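Local coordinates for regulatory protein AsnC (Escherichia coli, PDB 2CG4) that activates asnA transcription, regulates its own gene and represses gidA expression after transcription, acting as a sequence-specific DNA-binding regulator, at residues Leu5-Asp10 with His40-Lys45; Tyr82-Ala87 with Ile130-Ser135; Leu92-Glu97 with Ile124-Thr129. The protein carries 1 engineered substitution. One frame throughout, in Å; residues are numbered along the deposited sequence.

Contact 1. Residues Leu5-Asp10 with His40-Lys45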
loop_
_atom_site.group_PDB
_atom_site.type_symbol
_atom_site.label_atom_id
_atom_site.label_comp_id
_atom_site.label_asym_id
_atom_site.label_seq_id
_atom_site.Cartn_x
_atom_site.Cartn_y
_atom_site.Cartn_z
ATOM N N LEU A 5 -4.397 32.813 28.940
ATOM C CA LEU A 5 -3.154 32.260 29.479
ATOM C C LEU A 5 -3.349 31.736 30.903
ATOM O O LEU A 5 -4.373 31.995 31.531
ATOM C CB LEU A 5 -2.038 33.303 29.429
ATOM N N ILE A 6 -2.360 31.005 31.410
ATOM C CA ILE A 6 -2.583 30.067 32.506
ATOM C C ILE A 6 -1.437 30.069 33.522
ATOM O O ILE A 6 -0.304 29.713 33.200
ATOM C CB ILE A 6 -2.841 28.636 31.961
ATOM C CG1 ILE A 6 -4.322 28.463 31.620
ATOM C CG2 ILE A 6 -2.374 27.568 32.942
ATOM C CD1 ILE A 6 -4.876 27.107 31.967
ATOM N N ASP A 7 -1.745 30.485 34.749
ATOM C CA ASP A 7 -0.781 30.467 35.848
ATOM C C ASP A 7 -0.410 29.030 36.194
ATOM O O ASP A 7 -0.986 28.092 35.652
ATOM C CB ASP A 7 -1.361 31.158 37.095
ATOM C CG ASP A 7 -2.113 32.439 36.768
ATOM O OD1 ASP A 7 -3.216 32.356 36.184
ATOM O OD2 ASP A 7 -1.611 33.530 37.112
ATOM N N ASN A 8 0.542 28.856 37.103
ATOM C CA ASN A 8 0.703 27.570 37.773
ATOM C C ASN A 8 -0.349 27.331 38.857
ATOM O O ASN A 8 -0.495 26.215 39.360
ATOM C CB ASN A 8 2.119 27.409 38.335
ATOM C CG ASN A 8 3.137 27.077 37.253
ATOM O OD1 ASN A 8 3.131 25.977 36.687
ATOM N ND2 ASN A 8 4.013 28.033 36.953
ATOM N N LEU A 9 -1.086 28.381 39.208
ATOM C CA LEU A 9 -2.280 28.220 40.031
ATOM C C LEU A 9 -3.378 27.524 39.239
ATOM O O LEU A 9 -4.036 26.613 39.737
ATOM C CB LEU A 9 -2.790 29.573 40.541
ATOM C CG LEU A 9 -4.085 29.483 41.351
ATOM C CD1 LEU A 9 -3.818 28.905 42.736
ATOM C CD2 LEU A 9 -4.780 30.828 41.448
ATOM N N ASP A 10 -3.569 27.973 38.004
ATOM C CA ASP A 10 -4.526 27.376 37.089
ATOM C C ASP A 10 -4.244 25.893 36.840
ATOM O O ASP A 10 -5.154 25.069 36.867
ATOM C CB ASP A 10 -4.526 28.147 35.772
ATOM C CG ASP A 10 -5.312 29.442 35.855
ATOM O OD1 ASP A 10 -6.202 29.538 36.726
ATOM O OD2 ASP A 10 -5.050 30.358 35.047
ATOM N N HIS A 40 -12.476 29.750 43.290
ATOM C CA HIS A 40 -13.781 29.799 42.650
ATOM C C HIS A 40 -13.712 30.571 41.326
ATOM O O HIS A 40 -14.354 30.203 40.340
ATOM C CB HIS A 40 -14.815 30.421 43.592
ATOM C CG HIS A 40 -16.211 30.389 43.058
ATOM N ND1 HIS A 40 -17.168 29.519 43.533
ATOM C CD2 HIS A 40 -16.812 31.117 42.086
ATOM C CE1 HIS A 40 -18.300 29.715 42.878
ATOM N NE2 HIS A 40 -18.111 30.679 41.994
ATOM N N VAL A 41 -12.921 31.642 41.314
ATOM C CA VAL A 41 -12.935 32.598 40.209
ATOM C C VAL A 41 -12.026 32.127 39.071
ATOM O O VAL A 41 -12.388 32.220 37.904
ATOM C CB VAL A 41 -12.562 34.033 40.694
ATOM C CG1 VAL A 41 -11.904 34.842 39.586
ATOM C CG2 VAL A 41 -13.800 34.752 41.212
ATOM N N ARG A 42 -10.856 31.609 39.426
ATOM C CA ARG A 42 -9.986 30.921 38.480
ATOM C C ARG A 42 -10.744 29.874 37.667
ATOM O O ARG A 42 -10.716 29.899 36.436
ATOM C CB ARG A 42 -8.815 30.262 39.217
ATOM C CG ARG A 42 -7.942 31.238 39.989
ATOM C CD ARG A 42 -7.634 32.473 39.156
ATOM N NE ARG A 42 -6.369 33.090 39.542
ATOM C CZ ARG A 42 -5.194 32.806 38.992
ATOM N NH1 ARG A 42 -5.112 31.899 38.028
ATOM N NH2 ARG A 42 -4.095 33.420 39.414
ATOM N N VAL A 43 -11.410 28.955 38.363
ATOM C CA VAL A 43 -12.240 27.928 37.734
ATOM C C VAL A 43 -13.278 28.539 36.787
ATOM O O VAL A 43 -13.539 28.005 35.702
ATOM C CB VAL A 43 -12.944 27.042 38.805
ATOM C CG1 VAL A 43 -14.129 26.290 38.213
ATOM C CG2 VAL A 43 -11.948 26.077 39.440
ATOM N N GLU A 44 -13.858 29.666 37.197
ATOM C CA GLU A 44 -14.935 30.303 36.444
ATOM C C GLU A 44 -14.421 31.000 35.188
ATOM O O GLU A 44 -15.105 31.043 34.166
ATOM C CB GLU A 44 -15.675 31.313 37.322
ATOM C CG GLU A 44 -17.193 31.245 37.216
ATOM C CD GLU A 44 -17.722 31.648 35.848
ATOM O OE1 GLU A 44 -18.529 32.600 35.782
ATOM O OE2 GLU A 44 -17.342 31.011 34.841
ATOM N N LYS A 45 -13.219 31.559 35.274
ATOM C CA LYS A 45 -12.567 32.128 34.100
ATOM C C LYS A 45 -12.250 31.030 33.078
ATOM O O LYS A 45 -12.553 31.177 31.895
ATOM C CB LYS A 45 -11.300 32.890 34.499
ATOM C CG LYS A 45 -11.544 34.325 34.986
ATOM C CD LYS A 45 -10.332 34.835 35.768
ATOM C CE LYS A 45 -10.641 36.101 36.560
ATOM N NZ LYS A 45 -9.557 36.426 37.541
HETATM O O HOH W 1 -8.074 30.958 35.690
#

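Contact 2. Residues Tyr82-Ala87 with Ile130-Ser135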
loop_
_atom_site.group_PDB
_atom_site.type_symbol
_atom_site.label_atom_id
_atom_site.label_comp_id
_atom_site.label_asym_id
_atom_site.label_seq_id
_atom_site.Cartn_x
_atom_site.Cartn_y
_atom_site.Cartn_z
ATOM N N TYR A 82 -16.715 15.325 1.769
ATOM C CA TYR A 82 -16.477 15.271 3.213
ATOM C C TYR A 82 -17.582 15.885 4.087
ATOM O O TYR A 82 -18.071 15.232 5.014
ATOM C CB TYR A 82 -15.140 15.923 3.546
ATOM C CG TYR A 82 -14.929 16.191 5.023
ATOM C CD1 TYR A 82 -14.920 15.148 5.952
ATOM C CD2 TYR A 82 -14.724 17.490 5.490
ATOM C CE1 TYR A 82 -14.719 15.389 7.306
ATOM C CE2 TYR A 82 -14.524 17.738 6.840
ATOM C CZ TYR A 82 -14.523 16.682 7.738
ATOM O OH TYR A 82 -14.315 16.930 9.063
ATOM N N PRO A 83 -17.969 17.147 3.814
ATOM C CA PRO A 83 -19.015 17.778 4.628
ATOM C C PRO A 83 -20.334 16.992 4.712
ATOM O O PRO A 83 -20.949 16.943 5.780
ATOM C CB PRO A 83 -19.224 19.126 3.941
ATOM C CG PRO A 83 -17.917 19.410 3.282
ATOM C CD PRO A 83 -17.458 18.070 2.782
ATOM N N SER A 84 -20.765 16.371 3.617
ATOM C CA SER A 84 -22.049 15.666 3.641
ATOM C C SER A 84 -21.946 14.250 4.222
ATOM O O SER A 84 -22.788 13.837 5.016
ATOM C CB SER A 84 -22.726 15.663 2.259
ATOM O OG SER A 84 -21.799 15.416 1.213
ATOM N N ALA A 85 -20.907 13.516 3.842
ATOM C CA ALA A 85 -20.511 12.305 4.571
ATOM C C ALA A 85 -20.493 12.507 6.089
ATOM O O ALA A 85 -21.129 11.756 6.825
ATOM C CB ALA A 85 -19.150 11.812 4.084
ATOM N N LEU A 86 -19.763 13.518 6.550
ATOM C CA LEU A 86 -19.703 13.837 7.978
ATOM C C LEU A 86 -21.083 14.067 8.602
ATOM O O LEU A 86 -21.372 13.570 9.687
ATOM C CB LEU A 86 -18.797 15.051 8.219
ATOM C CG LEU A 86 -18.540 15.491 9.667
ATOM C CD1 LEU A 86 -17.579 14.546 10.418
ATOM C CD2 LEU A 86 -18.028 16.930 9.700
ATOM N N ALA A 87 -21.932 14.822 7.913
ATOM C CA ALA A 87 -23.288 15.106 8.386
ATOM C C ALA A 87 -24.142 13.842 8.573
ATOM O O ALA A 87 -24.916 13.744 9.525
ATOM C CB ALA A 87 -23.965 16.062 7.442
ATOM N N ILE A 130 -24.217 5.049 3.521
ATOM C CA ILE A 130 -23.926 6.452 3.240
ATOM C C ILE A 130 -23.315 6.580 1.847
ATOM O O ILE A 130 -22.233 6.047 1.563
ATOM C CB ILE A 130 -22.979 7.080 4.282
ATOM C CG1 ILE A 130 -23.706 7.318 5.610
ATOM C CG2 ILE A 130 -22.391 8.390 3.762
ATOM C CD1 ILE A 130 -22.767 7.611 6.762
ATOM N N ASP A 131 -24.020 7.309 0.990
ATOM C CA ASP A 131 -23.892 7.174 -0.453
ATOM C C ASP A 131 -22.582 7.741 -1.010
ATOM O O ASP A 131 -22.099 7.274 -2.038
ATOM C CB ASP A 131 -25.106 7.834 -1.126
ATOM C CG ASP A 131 -24.815 8.280 -2.529
ATOM O OD1 ASP A 131 -24.916 7.433 -3.448
ATOM O OD2 ASP A 131 -24.472 9.473 -2.715
ATOM N N GLU A 132 -22.016 8.739 -0.328
ATOM C CA GLU A 132 -20.689 9.298 -0.656
ATOM C C GLU A 132 -19.500 8.352 -0.409
ATOM O O GLU A 132 -18.365 8.674 -0.758
ATOM C CB GLU A 132 -20.433 10.585 0.143
ATOM C CG GLU A 132 -21.364 11.752 -0.186
ATOM C CD GLU A 132 -22.586 11.796 0.714
ATOM O OE1 GLU A 132 -23.211 12.875 0.833
ATOM O OE2 GLU A 132 -22.922 10.752 1.308
ATOM N N ILE A 133 -19.748 7.204 0.206
ATOM C CA ILE A 133 -18.662 6.362 0.702
ATOM C C ILE A 133 -18.324 5.285 -0.327
ATOM O O ILE A 133 -19.199 4.538 -0.779
ATOM C CB ILE A 133 -19.020 5.741 2.076
ATOM C CG1 ILE A 133 -18.758 6.753 3.192
ATOM C CG2 ILE A 133 -18.243 4.481 2.325
ATOM C CD1 ILE A 133 -19.474 6.445 4.497
ATOM N N GLN A 134 -17.055 5.223 -0.716
ATOM C CA GLN A 134 -16.617 4.221 -1.676
ATOM C C GLN A 134 -16.119 2.973 -0.958
ATOM O O GLN A 134 -16.498 1.856 -1.313
ATOM C CB GLN A 134 -15.552 4.781 -2.632
ATOM C CG GLN A 134 -14.251 4.005 -2.632
ATOM C CD GLN A 134 -13.484 4.126 -3.934
ATOM O OE1 GLN A 134 -13.270 3.122 -4.624
ATOM N NE2 GLN A 134 -13.047 5.349 -4.276
ATOM N N SER A 135 -15.285 3.163 0.061
ATOM C CA SER A 135 -14.834 2.039 0.889
ATOM C C SER A 135 -14.633 2.435 2.344
ATOM O O SER A 135 -14.435 3.608 2.656
ATOM C CB SER A 135 -13.554 1.425 0.323
ATOM O OG SER A 135 -12.548 2.409 0.160
#

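Contact 3. Residues Leu92-Glu97 with Ile124-Thr129. With ASN (asparagine), chain C.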
loop_
_atom_site.group_PDB
_atom_site.type_symbol
_atom_site.label_atom_id
_atom_site.label_comp_id
_atom_site.label_asym_id
_atom_site.label_seq_id
_atom_site.Cartn_x
_atom_site.Cartn_y
_atom_site.Cartn_z
ATOM N N LEU A 92 -25.153 9.138 13.861
ATOM C CA LEU A 92 -25.018 7.777 14.370
ATOM C C LEU A 92 -24.393 7.760 15.756
ATOM O O LEU A 92 -23.338 8.351 15.973
ATOM C CB LEU A 92 -24.198 6.912 13.407
ATOM C CG LEU A 92 -24.717 6.830 11.967
ATOM C CD1 LEU A 92 -23.696 6.190 11.033
ATOM C CD2 LEU A 92 -26.051 6.097 11.921
ATOM N N ASP A 93 -25.046 7.066 16.686
ATOM C CA ASP A 93 -24.633 7.056 18.087
ATOM C C ASP A 93 -23.412 6.173 18.341
ATOM O O ASP A 93 -22.727 6.329 19.348
ATOM C CB ASP A 93 -25.790 6.594 18.980
ATOM C CG ASP A 93 -26.928 7.603 19.035
ATOM O OD1 ASP A 93 -26.674 8.809 18.786
ATOM O OD2 ASP A 93 -28.075 7.182 19.326
ATOM N N GLU A 94 -23.160 5.236 17.431
ATOM C CA GLU A 94 -22.041 4.308 17.564
ATOM C C GLU A 94 -20.713 4.984 17.196
ATOM O O GLU A 94 -19.631 4.549 17.625
ATOM C CB GLU A 94 -22.286 3.059 16.707
ATOM C CG GLU A 94 -23.319 3.264 15.604
ATOM C CD GLU A 94 -24.747 2.985 16.051
ATOM O OE1 GLU A 94 -24.934 2.110 16.920
ATOM O OE2 GLU A 94 -25.684 3.627 15.526
ATOM N N VAL A 95 -20.819 6.061 16.416
ATOM C CA VAL A 95 -19.692 6.933 16.108
ATOM C C VAL A 95 -19.455 7.914 17.241
ATOM O O VAL A 95 -20.212 8.885 17.382
ATOM C CB VAL A 95 -19.963 7.775 14.861
ATOM C CG1 VAL A 95 -18.759 8.639 14.547
ATOM C CG2 VAL A 95 -20.359 6.891 13.668
ATOM N N THR A 96 -18.399 7.678 18.023
ATOM C CA THR A 96 -18.064 8.521 19.146
ATOM C C THR A 96 -17.042 9.626 18.825
ATOM O O THR A 96 -16.890 10.582 19.585
ATOM C CB THR A 96 -17.520 7.684 20.325
ATOM O OG1 THR A 96 -16.421 6.883 19.877
ATOM C CG2 THR A 96 -18.606 6.779 20.899
ATOM N N GLU A 97 -16.321 9.493 17.717
ATOM C CA GLU A 97 -15.262 10.445 17.397
ATOM C C GLU A 97 -15.121 10.467 15.904
ATOM O O GLU A 97 -15.467 9.499 15.235
ATOM C CB GLU A 97 -13.922 10.003 18.001
ATOM C CG GLU A 97 -13.946 9.766 19.490
ATOM C CD GLU A 97 -12.548 9.525 20.075
ATOM O OE1 GLU A 97 -11.591 9.311 19.298
ATOM O OE2 GLU A 97 -12.411 9.543 21.320
ATOM N N ILE A 124 -22.572 -2.235 7.509
ATOM C CA ILE A 124 -23.310 -2.549 6.295
ATOM C C ILE A 124 -24.527 -1.642 6.141
ATOM O O ILE A 124 -24.783 -1.109 5.066
ATOM C CB ILE A 124 -23.714 -4.042 6.251
ATOM C CG1 ILE A 124 -22.463 -4.932 6.312
ATOM C CG2 ILE A 124 -24.508 -4.351 4.988
ATOM C CD1 ILE A 124 -22.744 -6.431 6.268
ATOM N N ASN A 125 -25.251 -1.436 7.237
ATOM C CA ASN A 125 -26.580 -0.843 7.172
ATOM C C ASN A 125 -26.636 0.638 7.530
ATOM O O ASN A 125 -27.556 1.338 7.102
ATOM C CB ASN A 125 -27.556 -1.639 8.031
ATOM C CG ASN A 125 -27.807 -3.020 7.477
ATOM O OD1 ASN A 125 -28.188 -3.180 6.315
ATOM N ND2 ASN A 125 -27.573 -4.032 8.298
ATOM N N LYS A 126 -25.659 1.115 8.299
ATOM C CA LYS A 126 -25.651 2.517 8.713
ATOM C C LYS A 126 -24.525 3.333 8.085
ATOM O O LYS A 126 -24.747 4.461 7.631
ATOM C CB LYS A 126 -25.616 2.641 10.239
ATOM C CG LYS A 126 -26.868 2.114 10.932
ATOM C CD LYS A 126 -26.670 2.059 12.441
ATOM C CE LYS A 126 -27.875 1.468 13.157
ATOM N NZ LYS A 126 -27.928 1.898 14.585
ATOM N N ILE A 127 -23.319 2.773 8.059
ATOM C CA ILE A 127 -22.149 3.509 7.579
ATOM C C ILE A 127 -21.974 3.360 6.064
ATOM O O ILE A 127 -21.771 4.341 5.348
ATOM C CB ILE A 127 -20.849 3.070 8.316
ATOM C CG1 ILE A 127 -20.907 3.461 9.794
ATOM C CG2 ILE A 127 -19.615 3.668 7.649
ATOM C CD1 ILE A 127 -19.854 2.781 10.656
ATOM N N GLN A 128 -22.059 2.124 5.586
ATOM C CA GLN A 128 -21.741 1.792 4.202
ATOM C C GLN A 128 -22.876 2.176 3.253
ATOM O O GLN A 128 -22.697 2.221 2.023
ATOM C CB GLN A 128 -21.513 0.293 4.106
ATOM C CG GLN A 128 -20.397 -0.121 3.204
ATOM C CD GLN A 128 -19.542 -1.217 3.817
ATOM O OE1 GLN A 128 -18.355 -1.025 4.052
ATOM N NE2 GLN A 128 -20.146 -2.372 4.071
ATOM N N THR A 129 -24.051 2.416 3.826
ATOM C CA THR A 129 -25.196 2.865 3.046
ATOM C C THR A 129 -25.063 4.350 2.758
ATOM O O THR A 129 -25.714 4.853 1.856
ATOM C CB THR A 129 -26.549 2.582 3.752
ATOM O OG1 THR A 129 -26.494 3.031 5.112
ATOM C CG2 THR A 129 -26.869 1.095 3.731
HETATM N N ASN C . -13.230 -3.652 4.347
HETATM C CA ASN C . -14.348 -3.081 5.154
HETATM C C ASN C . -13.877 -2.472 6.447
HETATM O O ASN C . -13.017 -3.025 7.143
HETATM C CB ASN C . -15.405 -4.133 5.440
HETATM C CG ASN C . -16.126 -4.558 4.197
HETATM O OD1 ASN C . -16.714 -3.735 3.493
HETATM N ND2 ASN C . -16.071 -5.843 3.901
HETATM O OXT ASN C . -14.350 -1.394 6.787
#

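Contact 1. Residues Leu5-Asp10 with His40-Lys45
D7 and D10 both hold the guanidinium of R42. The contact joins helix 8-19 to helix 36-49 in the helix-turn-helix domain. Residues 40-44 fall in the predicted helix-turn-helix motif, in its second helix, so the salt-bridge network ties the start of the first helix to the probable recognition helix. R42 NH1 is the shared donor. It lies 2.7 Å from D7 OD1 and 2.9 Å from D10 OD1, and both pairs are hydrogen-bonded salt bridges. D10 OD1 is in the guanidinium plane, but D7 OD1 is tilted 29° out of it. Both carboxylates are met from above their own planes. A further bond to D7, from R42 NH2 to OD2, is weak at 3.4 Å. L9 CD2 lies over one face of the guanidinium, with the carboxylates at its edge.

D7 is the N-cap residue of helix 8-19, yet its side chain makes no capping bond. With CG anti to the carbonyl carbon (chi1 -42°), the carboxylate goes to R42 instead. D7 N is bound only weakly by D10 OD2, as in half a capping box. The acceptors D7 OD1 and D10 OD2 lie close together, and the arginine charge probably offsets their repulsion. V43 points away from residues 5-10 and packs on Y25 and L17. A water also links the helices: it donates to D10 OD1 at 2.6 Å and to R42 O at 2.9 Å.

Contact 2. Residues Tyr82-Ala87 with Ile130-Ser135
The carboxylate of E132 is the flat group of this contact. A85 N sits over one of its faces, 3.9 Å from E132 CD. S84 OG approaches from the same side, but beyond OE1 and tilted out of the plane. S84 OG and E132 OE1 are 2.9 Å apart. The other oxygen, OE2, forms a salt bridge with K88 one helical turn further on.

The serine hydroxyl also has D81 O as an acceptor. Its single proton therefore has two oxygens to choose from, and the bond to E132 is not settled. The torsion at S84 (chi1 42°) puts OG between the backbone N and the carbonyl carbon, where it can serve either acceptor. E132 bends at chi2 (92°), which turns its carboxylate to the side of the helix, next to S84 and A85 N.

The domain is a ferredoxin-like alpha/beta sandwich. Helix 82-90 lies on a four-stranded antiparallel sheet. Here it meets the turn between helix 116-127 and strand 133-147, the last strand of that sheet. The turn is type I, from I130 to I133, closed by I133 N to I130 O at 3.1 Å. It presents I130 and E132 to the helix.

The rest of the contact is apolar. A85 packs its CB against E132 CB at 4.3 Å, and A85 CA meets I130 CG2 at 4.4 Å. The same alanine rests on L76 and I107 of the sheet, and I130 also touches K88 and L89. Beyond the turn the strand is broken by a classic beta bulge at Q134 and S135, opposite I75.

Contact 3. Residues Leu92-Glu97 with Ile124-Thr129
L92 and K126 pack together where two parts of the ferredoxin-like domain meet. One is the link from helix 82-90 into strand 95-101. The other is the end of helix 116-127, whose last turn, at 124-127, opens to the pi-helical kind.

The apolar part is built on L92. Its two methyl branches divide the work. CD2 lies against the base of the lysine chain, 3.9 Å from K126 CB. CD1 reaches the neighbouring residue, 4.1 Å from I127 CG1. The leucine crosses both side chains at a slant. I127 is buried and also packs on V122 of its own helix.

The ionic part is a single salt bridge. K126 is extended beyond CG, with chi2 at 171°, so its chain passes L92 and carries the amine on to E94. K126 NZ donates to E94 OE2 at 3.0 Å. The amine comes from above the carboxylate plane, 43° out of it. The two side chains cross at about a right angle. E94 bends at chi2, and its side chain also touches V122. Its backbone bonds to M112 in the next strand.

The next residues of the strand reach the second subunit. V95 O accepts a bond from R148 of the second subunit, and E97 pairs with an antiparallel strand of that chain, so the sheet continues across the dimer. At the other segment, Q128 lies beside the bound asparagine, to which residues of the third subunit are hydrogen-bonded.

One side-chain hydrogen bond is internal to residues 124-129. T129 folds back on the last turn, and T129 OG1 donates to N125 O at 2.8 Å from above the carbonyl plane.

How the contacts relate
Contacts 2 and 3 belong to the ligand-binding domain, with centres 11 Å apart. They touch through packing of I133 on the end of helix 116-127. Both reach the same sheet, each at the entry to one of its strands, and both reach the second subunit. A bound asparagine lies beside the 124-129 segment of contact 3, where T136 and T138 bind it together with T101, G103, Y105 and S106 of the third subunit. The side chain of A85 in contact 2 is about 10 Å from a bound asparagine. Contact 1 stands apart in the DNA-binding domain. Its nearest atoms are about 27 Å from contact 2 and about 22 Å from contact 3.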